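Local coordinates for spore germination protein GerM (Bacillus subtilis subsp. subtilis str. 168, PDB 6GZB) that is of unknown molecular function but affects both sporulation and germination, and carries two GerMN domains in tandem, at residues T51-L56 against P333-T338; E55-D60 against V65-L70; D228-A233 against S259-K264; T202-A207 against L299-D304. One frame throughout, in Å; residues are numbered along the deposited sequence.

Interaction 1: residues T51-L56 against P333-T338; sequences TVMREL and PSQVNT
M53 lies against the amide of Q335, its CG 3.5 Å from Q335 NE2 and its CB close behind. The methionine chain curls at chi2 (-48°) and chi3 (-74°), which swings CE round to within 4.1 Å of Q335 OE1 and, more loosely, toward the CG2 methyl of T338. The second touch is smaller: E55 OE2, at the end of a chain extended beyond CG, rests 3.4 Å from CG2 of V336.

One shell out, the amide of Q335 is steadied from its own segment. T338 OG1 donates to Q335 OE1 at 2.9 Å, in the carbonyl plane and on a lone pair. The other oxygen of the E55 carboxylate, OE1, has Y57 as its partner. The 333-338 loop is also tied to the sheet beside M53: V336 O accepts from T69 OG1, N337 ND2 reaches A67 O, and N337 OD1 takes the backbone N of Y215 in strand 213-223.

Across the two segments themselves the contact is all van der Waals, a thioether chain on an amide and a carboxylate oxygen on a methyl. The polar ties named here run from the loop to strands 65-73 and 213-223, while residues 51-56 meet it through apolar and mixed touches.

Interaction 2: residues E55-D60 against V65-L70; sequences ELYLID and VVAQTL
Y57 and A67 form a non-hydrogen-bonded antiparallel pair, and the methyl of A67 fits under the tyrosine ring as a CH-pi contact. A67 CB lies 3.9 Å from the ring centroid, over one face but shifted toward the rim at CZ and CE2. With CG anti to the carbonyl carbon (chi1 -79°), the ring lies across the neighbouring strand. Beside it V65 CG1 fills the place near the ring edge, 3.9 Å from Y57 CB. The hydroxyl then runs to E55 on its own strand: Y57 OH donates to E55 OE1 at 2.9 Å, coming from above the carboxylate plane. A leucine in place of Y57 would probably strip A67 CB of its aromatic cover and leave E55 OE1 without its hydroxyl mate.

On the other side of the two strands, L56 and L58 touch L70 and Q68. L56 CD1 meets L70 CD1 at 3.9 Å with the chains crossing at about a right angle, and L58 CD1 lies 4.1 Å from Q68 CB. Q68 folds back at chi2 (-76°), away from the leucines, and its NE2 donates to A67 O. The backbones are joined by reciprocal pairs of N-H...O bonds between L56 and Q68 and between L58 and V66, the L58 N to V66 O bond being noticeably bent at 133°.

Helix 136-147 covers the Y57 side, with W145 meeting the tyrosine ring, while V66 faces Y214 and V216 of strand 213-223. This is a twisted antiparallel beta hairpin, strands 51-60 and 65-73, in the first GerMN domain.

Interaction 3: residues D228-A233 against S259-K264; sequences DDITAA and SKPKIK
I230, in the first turn of helix 229-239, faces P261 with CA atoms 7.1 Å apart; P261 directly precedes K262, which is in strand 262-264. The helix start is an N-cap: D228 sits right before the first turn, and its OD1 accepts from both I230 N and T231 N, at 3.1 Å and 3.3 Å, two weak bonds, the second nearly straight at 169°. An extended first torsion, CG opposite the backbone N (chi1 173°), puts the carboxylate there.

The P261 ring makes most of the contact, set against D228, I230 and T231 where the cap meets the helix. T231 approaches at about a right angle, and its OG1 end lies by P261 CD and CG. The positions of both T231 OG1 and D228 OD2 are doubtful, since the two oxygens are modelled too close to each other, so the approach of either to the proline carries little weight.

I230 also packs on V268 and L270 of strand 267-272, the neighbour of strand 262-264 in the mixed sheet, and K262 is backbone-bonded to T269 there. The contact thus sets the N-terminus of helix 229-239 against the edge of that sheet, at the surface of the second GerMN domain. What I230 gives the proline is its CG2 branch, which slides past the ring and lies 3.6 Å from P261 CG and equally close to P261 CB.

Interaction 4: residues T202-A207 against L299-D304; sequences TVYYLA and LTEQPD
Y204 and E301 make the tight part of this contact. Y204 OH donates to E301 OE1 at 2.6 Å, arriving from above the carboxylate plane, 44° out of it, with ring and carboxylate planes 32° apart. With E301 CG anti to the carbonyl carbon (chi1 -68°), that methylene sits at the ring edge, in the ring plane, 3.5 Å from Y204 CE1, and a bend at chi2 (-64°) turns the carboxylate back to the hydroxyl. The glutamate therefore meets the tyrosine twice, by methylene at the rim and by oxygen at the hydroxyl. R332 NH1 makes a salt bridge to the same E301 OE1, which would probably help to keep the carboxylate charged. A phenylalanine at Y204 would probably take the hydroxyl bond from E301 OE1, leaving its salt bridge to R332, and allow the carboxylate to turn more easily.

Beside this grip the contact is loose. T202 CG2 comes no nearer than 4.4 Å to E301 CG, and a water fills in where the segments stand apart: it donates to T202 O at 2.6 Å and accepts from Q302 NE2 at 3.2 Å. T202, E301 and Q302 are all partly exposed, whereas Y204 is buried.

The glutamate rides on a type I turn from L299 to Q302 that ends helix 289-299. That helix also holds the tyrosine, through L297 against its side chain and T298 OG1 bonded to Y204 N, while P217 of the partner strand 213-223 packs on Y204 as well.

Along the chain, interaction 2 closes first. Interaction 4 then opens, enclosing interaction 3, and interaction 1 spans them all by bringing the C-terminal loop back to the N-terminal strand. Interactions 1 and 2 share E55, L56 and strand 51-60, with centres 9 Å apart. Interactions 3 and 4, 13 Å apart between centres, belong to the second GerMN domain and touch through Q302, whose NE2 reaches D229 O, and through L299 on A233. Between the pairs the nearest atoms of interactions 2 and 4 are about 5 Å apart, without touching. Residues 333-338, near the C-terminus, pack on the hairpin of the first domain, which is consistent with a link between the two GerMN domains.

Interaction 1: residues T51-L56 against P333-T338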
# COMPACT_ATOMS: atom_id res chain seq x y z
N THR A 51 -21.12 -3.84 -10.66
CA THR A 51 -20.08 -3.22 -9.84
C THR A 51 -18.68 -3.65 -10.29
O THR A 51 -18.53 -4.68 -10.94
CB THR A 51 -20.23 -3.56 -8.34
OG1 THR A 51 -20.06 -4.97 -8.13
CG2 THR A 51 -21.59 -3.13 -7.81
N VAL A 52 -17.68 -2.85 -9.93
CA VAL A 52 -16.28 -3.20 -10.13
C VAL A 52 -15.54 -3.09 -8.79
O VAL A 52 -15.76 -2.16 -8.02
CB VAL A 52 -15.62 -2.25 -11.14
CG1 VAL A 52 -14.21 -2.71 -11.48
CG2 VAL A 52 -16.46 -2.17 -12.41
N MET A 53 -14.71 -4.09 -8.50
CA MET A 53 -13.94 -4.10 -7.26
C MET A 53 -12.82 -3.06 -7.35
O MET A 53 -12.03 -3.07 -8.28
CB MET A 53 -13.35 -5.49 -7.01
CG MET A 53 -14.39 -6.58 -6.77
SD MET A 53 -15.65 -6.11 -5.57
CE MET A 53 -14.73 -6.22 -4.04
N ARG A 54 -12.75 -2.16 -6.38
CA ARG A 54 -11.84 -1.03 -6.44
C ARG A 54 -11.11 -0.84 -5.11
O ARG A 54 -11.71 -0.98 -4.04
CB ARG A 54 -12.62 0.24 -6.80
CG ARG A 54 -11.76 1.36 -7.34
CD ARG A 54 -11.27 1.02 -8.73
NE ARG A 54 -12.35 1.11 -9.70
CZ ARG A 54 -12.28 0.63 -10.94
NH1 ARG A 54 -11.20 -0.02 -11.35
NH2 ARG A 54 -13.30 0.80 -11.77
N GLU A 55 -9.84 -0.48 -5.16
CA GLU A 55 -9.09 -0.14 -3.95
C GLU A 55 -9.54 1.22 -3.43
O GLU A 55 -9.53 2.22 -4.15
CB GLU A 55 -7.58 -0.13 -4.22
CG GLU A 55 -6.95 -1.51 -4.40
CD GLU A 55 -5.44 -1.43 -4.67
OE1 GLU A 55 -4.83 -0.33 -4.57
OE2 GLU A 55 -4.84 -2.49 -4.95
N LEU A 56 -9.99 1.25 -2.18
CA LEU A 56 -10.16 2.50 -1.46
C LEU A 56 -9.19 2.54 -0.28
O LEU A 56 -9.18 1.63 0.54
CB LEU A 56 -11.60 2.65 -0.95
CG LEU A 56 -12.71 2.54 -1.99
CD1 LEU A 56 -14.06 2.65 -1.30
CD2 LEU A 56 -12.56 3.61 -3.06
N PRO A 333 -1.57 -9.95 -5.96
CA PRO A 333 -3.00 -10.26 -5.88
C PRO A 333 -3.85 -9.29 -6.71
O PRO A 333 -3.54 -8.10 -6.78
CB PRO A 333 -3.32 -10.09 -4.39
CG PRO A 333 -2.03 -10.36 -3.70
CD PRO A 333 -0.93 -9.94 -4.63
N SER A 334 -4.88 -9.82 -7.36
CA SER A 334 -5.75 -8.99 -8.20
C SER A 334 -6.59 -8.06 -7.33
O SER A 334 -6.87 -6.93 -7.72
CB SER A 334 -6.67 -9.87 -9.07
OG SER A 334 -6.64 -11.22 -8.64
N GLN A 335 -6.98 -8.54 -6.16
CA GLN A 335 -7.68 -7.72 -5.18
C GLN A 335 -6.88 -7.66 -3.90
O GLN A 335 -6.74 -8.66 -3.20
CB GLN A 335 -9.07 -8.30 -4.90
CG GLN A 335 -9.98 -8.30 -6.12
CD GLN A 335 -11.36 -8.85 -5.84
OE1 GLN A 335 -11.78 -8.98 -4.68
NE2 GLN A 335 -12.08 -9.18 -6.89
N VAL A 336 -6.34 -6.48 -3.59
CA VAL A 336 -5.63 -6.27 -2.34
C VAL A 336 -6.62 -5.98 -1.20
O VAL A 336 -7.36 -5.01 -1.26
CB VAL A 336 -4.65 -5.09 -2.46
CG1 VAL A 336 -3.92 -4.85 -1.14
CG2 VAL A 336 -3.66 -5.34 -3.59
N ASN A 337 -6.64 -6.83 -0.18
CA ASN A 337 -7.45 -6.56 1.02
C ASN A 337 -8.94 -6.44 0.66
O ASN A 337 -9.56 -5.41 0.91
CB ASN A 337 -7.00 -5.26 1.69
CG ASN A 337 -5.62 -5.34 2.29
OD1 ASN A 337 -5.12 -6.42 2.58
ND2 ASN A 337 -5.03 -4.18 2.59
N THR A 338 -9.50 -7.48 0.08
CA THR A 338 -10.93 -7.49 -0.18
C THR A 338 -11.64 -7.20 1.13
O THR A 338 -11.30 -7.77 2.15
CB THR A 338 -11.39 -8.84 -0.75
OG1 THR A 338 -10.69 -9.09 -1.98
CG2 THR A 338 -12.89 -8.82 -1.04

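Interaction 2: residues E55-D60 against V65-L70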
# COMPACT_ATOMS: atom_id res chain seq x y z
N GLU A 55 -9.84 -0.48 -5.16
CA GLU A 55 -9.09 -0.14 -3.95
C GLU A 55 -9.54 1.22 -3.43
O GLU A 55 -9.53 2.22 -4.15
CB GLU A 55 -7.58 -0.13 -4.22
CG GLU A 55 -6.95 -1.51 -4.40
CD GLU A 55 -5.44 -1.43 -4.67
OE1 GLU A 55 -4.83 -0.33 -4.57
OE2 GLU A 55 -4.84 -2.49 -4.95
N LEU A 56 -9.99 1.25 -2.18
CA LEU A 56 -10.16 2.50 -1.46
C LEU A 56 -9.19 2.54 -0.28
O LEU A 56 -9.18 1.63 0.54
CB LEU A 56 -11.60 2.65 -0.95
CG LEU A 56 -12.71 2.54 -1.99
CD1 LEU A 56 -14.06 2.65 -1.30
CD2 LEU A 56 -12.56 3.61 -3.06
N TYR A 57 -8.40 3.61 -0.21
CA TYR A 57 -7.43 3.74 0.86
C TYR A 57 -8.06 4.45 2.05
O TYR A 57 -8.11 5.68 2.13
CB TYR A 57 -6.14 4.42 0.36
CG TYR A 57 -5.26 3.45 -0.41
CD1 TYR A 57 -5.59 3.07 -1.71
CD2 TYR A 57 -4.27 2.73 0.23
CE1 TYR A 57 -4.87 2.10 -2.38
CE2 TYR A 57 -3.54 1.76 -0.44
CZ TYR A 57 -3.86 1.43 -1.74
OH TYR A 57 -3.14 0.45 -2.39
N LEU A 58 -8.61 3.63 2.94
CA LEU A 58 -9.33 4.12 4.10
C LEU A 58 -8.38 4.18 5.30
O LEU A 58 -7.22 3.80 5.20
CB LEU A 58 -10.51 3.20 4.41
CG LEU A 58 -11.48 2.99 3.25
CD1 LEU A 58 -12.53 1.95 3.60
CD2 LEU A 58 -12.14 4.30 2.84
N ILE A 59 -8.90 4.65 6.43
CA ILE A 59 -8.12 4.70 7.66
C ILE A 59 -8.62 3.66 8.65
O ILE A 59 -9.79 3.65 9.00
CB ILE A 59 -8.18 6.11 8.27
CG1 ILE A 59 -7.65 7.14 7.26
CG2 ILE A 59 -7.36 6.15 9.55
CD1 ILE A 59 -8.00 8.57 7.60
N ASP A 60 -7.74 2.78 9.10
CA ASP A 60 -8.13 1.74 10.04
C ASP A 60 -8.13 2.25 11.49
O ASP A 60 -7.86 3.43 11.74
CB ASP A 60 -7.29 0.46 9.85
CG ASP A 60 -6.02 0.43 10.69
OD1 ASP A 60 -5.60 1.48 11.25
OD2 ASP A 60 -5.40 -0.66 10.72
N VAL A 65 -3.36 4.23 7.01
CA VAL A 65 -3.97 4.28 5.69
C VAL A 65 -3.78 2.92 5.02
O VAL A 65 -2.65 2.43 4.91
CB VAL A 65 -3.34 5.39 4.82
CG1 VAL A 65 -3.99 5.45 3.45
CG2 VAL A 65 -3.45 6.72 5.54
N VAL A 66 -4.88 2.31 4.61
CA VAL A 66 -4.88 0.91 4.20
C VAL A 66 -5.86 0.72 3.05
O VAL A 66 -6.96 1.26 3.07
CB VAL A 66 -5.37 -0.03 5.33
CG1 VAL A 66 -5.13 -1.47 4.93
CG2 VAL A 66 -4.70 0.29 6.65
N ALA A 67 -5.47 -0.10 2.08
CA ALA A 67 -6.36 -0.46 0.98
C ALA A 67 -7.48 -1.35 1.52
O ALA A 67 -7.23 -2.30 2.25
CB ALA A 67 -5.59 -1.19 -0.11
N GLN A 68 -8.72 -1.01 1.18
CA GLN A 68 -9.83 -1.94 1.24
C GLN A 68 -10.49 -2.03 -0.12
O GLN A 68 -10.95 -1.03 -0.67
CB GLN A 68 -10.85 -1.50 2.28
CG GLN A 68 -10.35 -1.63 3.71
CD GLN A 68 -10.34 -3.07 4.18
OE1 GLN A 68 -11.38 -3.62 4.54
NE2 GLN A 68 -9.17 -3.70 4.15
N THR A 69 -10.50 -3.24 -0.69
CA THR A 69 -11.03 -3.43 -2.04
C THR A 69 -12.52 -3.73 -1.98
O THR A 69 -12.94 -4.69 -1.33
CB THR A 69 -10.27 -4.54 -2.79
OG1 THR A 69 -8.97 -4.05 -3.15
CG2 THR A 69 -11.01 -4.94 -4.06
N LEU A 70 -13.31 -2.85 -2.57
CA LEU A 70 -14.74 -2.79 -2.33
C LEU A 70 -15.50 -2.61 -3.64
O LEU A 70 -14.96 -2.06 -4.59
CB LEU A 70 -15.07 -1.64 -1.37
CG LEU A 70 -14.57 -1.86 0.06
CD1 LEU A 70 -14.66 -0.57 0.86
CD2 LEU A 70 -15.35 -2.99 0.71

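Interaction 3: residues D228-A233 against S259-K264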
# COMPACT_ATOMS: atom_id res chain seq x y z
N ASP A 228 20.72 -3.22 -2.36
CA ASP A 228 19.77 -4.23 -2.82
C ASP A 228 18.48 -4.13 -2.00
O ASP A 228 18.42 -4.58 -0.86
CB ASP A 228 20.40 -5.62 -2.66
CG ASP A 228 19.43 -6.75 -2.95
OD1 ASP A 228 18.35 -6.51 -3.53
OD2 ASP A 228 19.76 -7.91 -2.61
N ASP A 229 17.46 -3.49 -2.58
CA ASP A 229 16.22 -3.22 -1.84
C ASP A 229 15.31 -4.45 -1.74
O ASP A 229 14.37 -4.49 -0.93
CB ASP A 229 15.46 -2.05 -2.47
CG ASP A 229 16.08 -0.70 -2.12
OD1 ASP A 229 16.73 -0.60 -1.05
OD2 ASP A 229 15.97 0.24 -2.93
N ILE A 230 15.58 -5.45 -2.57
CA ILE A 230 14.88 -6.73 -2.47
C ILE A 230 15.29 -7.43 -1.18
O ILE A 230 14.46 -7.78 -0.34
CB ILE A 230 15.17 -7.62 -3.68
CG1 ILE A 230 14.48 -7.06 -4.93
CG2 ILE A 230 14.70 -9.04 -3.42
CD1 ILE A 230 14.98 -7.65 -6.22
N THR A 231 16.59 -7.52 -0.95
CA THR A 231 17.12 -8.07 0.29
C THR A 231 16.74 -7.23 1.51
O THR A 231 16.40 -7.77 2.56
CB THR A 231 18.65 -8.21 0.20
OG1 THR A 231 18.99 -9.13 -0.84
CG2 THR A 231 19.23 -8.72 1.51
N ALA A 232 16.83 -5.92 1.37
CA ALA A 232 16.43 -5.02 2.46
C ALA A 232 14.98 -5.27 2.87
O ALA A 232 14.67 -5.35 4.06
CB ALA A 232 16.61 -3.57 2.03
N ALA A 233 14.09 -5.35 1.88
CA ALA A 233 12.67 -5.63 2.12
C ALA A 233 12.47 -6.93 2.89
O ALA A 233 11.74 -6.98 3.88
CB ALA A 233 11.91 -5.67 0.80
N SER A 259 20.90 -16.84 -1.03
CA SER A 259 21.54 -16.39 -2.26
C SER A 259 21.14 -14.95 -2.53
O SER A 259 20.12 -14.48 -2.05
CB SER A 259 21.10 -17.24 -3.46
OG SER A 259 21.11 -18.61 -3.14
N LYS A 260 21.92 -14.26 -3.35
CA LYS A 260 21.52 -12.96 -3.83
C LYS A 260 20.28 -13.13 -4.69
O LYS A 260 20.22 -14.05 -5.50
CB LYS A 260 22.64 -12.29 -4.63
CG LYS A 260 23.51 -11.35 -3.81
CD LYS A 260 24.95 -11.27 -4.32
CE LYS A 260 25.92 -12.02 -3.41
NZ LYS A 260 26.10 -11.36 -2.08
N PRO A 261 19.27 -12.28 -4.49
CA PRO A 261 18.10 -12.36 -5.34
C PRO A 261 18.49 -12.17 -6.78
O PRO A 261 19.43 -11.44 -7.06
CB PRO A 261 17.22 -11.19 -4.86
CG PRO A 261 17.97 -10.49 -3.78
CD PRO A 261 19.06 -11.40 -3.33
N LYS A 262 17.78 -12.83 -7.69
CA LYS A 262 17.93 -12.56 -9.11
C LYS A 262 16.68 -11.89 -9.63
O LYS A 262 15.58 -12.13 -9.12
CB LYS A 262 18.16 -13.85 -9.90
CG LYS A 262 19.05 -14.90 -9.24
CD LYS A 262 18.97 -16.21 -10.02
CE LYS A 262 20.32 -16.90 -10.14
NZ LYS A 262 20.72 -17.56 -8.86
N ILE A 263 16.84 -11.06 -10.64
CA ILE A 263 15.71 -10.50 -11.34
C ILE A 263 15.90 -10.58 -12.84
O ILE A 263 16.97 -10.30 -13.36
CB ILE A 263 15.42 -9.05 -10.90
CG1 ILE A 263 14.21 -8.50 -11.67
CG2 ILE A 263 16.64 -8.17 -11.13
CD1 ILE A 263 13.56 -7.31 -11.01
N LYS A 264 14.85 -11.00 -13.53
CA LYS A 264 14.90 -11.19 -14.96
C LYS A 264 13.51 -10.94 -15.53
O LYS A 264 12.57 -11.66 -15.21
CB LYS A 264 15.36 -12.61 -15.30
CG LYS A 264 15.63 -12.84 -16.78
CD LYS A 264 15.33 -14.27 -17.22
CE LYS A 264 16.41 -15.25 -16.78
NZ LYS A 264 16.46 -16.47 -17.64

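Interaction 4: residues T202-A207 against L299-D304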
# COMPACT_ATOMS: atom_id res chain seq x y z
N THR A 202 8.81 0.80 1.13
CA THR A 202 7.52 0.37 1.61
C THR A 202 7.51 -1.13 1.83
O THR A 202 7.97 -1.91 0.99
CB THR A 202 6.41 0.77 0.63
OG1 THR A 202 6.30 2.19 0.66
CG2 THR A 202 5.08 0.14 1.02
N VAL A 203 7.04 -1.51 3.02
CA VAL A 203 6.99 -2.90 3.45
C VAL A 203 5.60 -3.17 4.02
O VAL A 203 5.05 -2.35 4.75
CB VAL A 203 8.06 -3.15 4.54
CG1 VAL A 203 7.93 -4.53 5.15
CG2 VAL A 203 9.45 -2.94 3.96
N TYR A 204 5.02 -4.31 3.66
CA TYR A 204 3.68 -4.66 4.11
C TYR A 204 3.72 -5.54 5.35
O TYR A 204 4.40 -6.57 5.38
CB TYR A 204 2.90 -5.38 3.00
CG TYR A 204 2.35 -4.45 1.95
CD1 TYR A 204 3.13 -4.03 0.88
CD2 TYR A 204 1.04 -4.04 2.00
CE1 TYR A 204 2.60 -3.21 -0.11
CE2 TYR A 204 0.50 -3.22 1.02
CZ TYR A 204 1.29 -2.79 -0.01
OH TYR A 204 0.74 -1.97 -0.98
N TYR A 205 2.98 -5.13 6.37
CA TYR A 205 2.81 -5.94 7.55
C TYR A 205 1.37 -6.35 7.69
O TYR A 205 0.50 -5.89 6.95
CB TYR A 205 3.27 -5.17 8.79
CG TYR A 205 4.73 -4.83 8.78
CD1 TYR A 205 5.69 -5.81 9.00
CD2 TYR A 205 5.16 -3.54 8.52
CE1 TYR A 205 7.04 -5.49 9.00
CE2 TYR A 205 6.51 -3.22 8.48
CZ TYR A 205 7.44 -4.19 8.75
OH TYR A 205 8.77 -3.87 8.71
N LEU A 206 1.12 -7.24 8.65
CA LEU A 206 -0.19 -7.86 8.80
C LEU A 206 -0.94 -7.21 9.96
O LEU A 206 -0.34 -6.78 10.94
CB LEU A 206 0.02 -9.35 9.05
CG LEU A 206 -1.19 -10.27 9.15
CD1 LEU A 206 -1.88 -10.42 7.80
CD2 LEU A 206 -0.76 -11.63 9.68
N ALA A 207 -2.21 -6.91 9.72
CA ALA A 207 -3.10 -6.47 10.79
C ALA A 207 -4.35 -7.33 10.74
O ALA A 207 -4.55 -8.10 9.79
CB ALA A 207 -3.47 -5.01 10.60
N LEU A 299 7.40 -6.62 -2.60
CA LEU A 299 8.33 -6.61 -3.72
C LEU A 299 7.73 -5.99 -4.98
O LEU A 299 8.41 -5.23 -5.68
CB LEU A 299 8.82 -8.03 -4.01
CG LEU A 299 10.19 -8.38 -3.40
CD1 LEU A 299 10.46 -7.63 -2.12
CD2 LEU A 299 10.35 -9.88 -3.19
N THR A 300 6.45 -6.23 -5.23
CA THR A 300 5.80 -5.66 -6.40
C THR A 300 5.45 -4.18 -6.26
O THR A 300 4.85 -3.61 -7.16
CB THR A 300 4.52 -6.43 -6.80
OG1 THR A 300 3.57 -6.43 -5.72
CG2 THR A 300 4.84 -7.86 -7.15
N GLU A 301 5.78 -3.57 -5.12
CA GLU A 301 5.77 -2.11 -5.01
C GLU A 301 7.01 -1.50 -5.64
O GLU A 301 7.04 -0.29 -5.89
CB GLU A 301 5.71 -1.65 -3.55
CG GLU A 301 4.43 -1.95 -2.82
CD GLU A 301 3.21 -1.22 -3.39
OE1 GLU A 301 2.09 -1.72 -3.17
OE2 GLU A 301 3.36 -0.17 -4.04
N GLN A 302 8.06 -2.28 -5.73
CA GLN A 302 9.33 -1.84 -6.24
C GLN A 302 9.29 -1.78 -7.74
O GLN A 302 8.60 -2.54 -8.37
CB GLN A 302 10.46 -2.71 -5.75
CG GLN A 302 10.70 -2.57 -4.27
CD GLN A 302 11.76 -3.47 -3.72
OE1 GLN A 302 12.64 -3.87 -4.41
NE2 GLN A 302 11.67 -3.79 -2.48
N PRO A 303 10.05 -0.84 -8.30
CA PRO A 303 10.12 -0.59 -9.74
C PRO A 303 10.55 -1.81 -10.51
O PRO A 303 11.50 -2.46 -10.14
CB PRO A 303 11.16 0.51 -9.85
CG PRO A 303 11.37 1.02 -8.47
CD PRO A 303 11.10 -0.13 -7.58
N ASP A 304 9.76 -2.11 -11.52
CA ASP A 304 9.91 -3.20 -12.45
C ASP A 304 9.73 -4.61 -11.91
O ASP A 304 10.10 -5.55 -12.56
CB ASP A 304 11.20 -3.10 -13.26
CG ASP A 304 11.41 -1.72 -13.86
OD1 ASP A 304 10.55 -1.23 -14.58
OD2 ASP A 304 12.46 -1.15 -13.60
O HOH W 1 8.94 -2.40 -1.41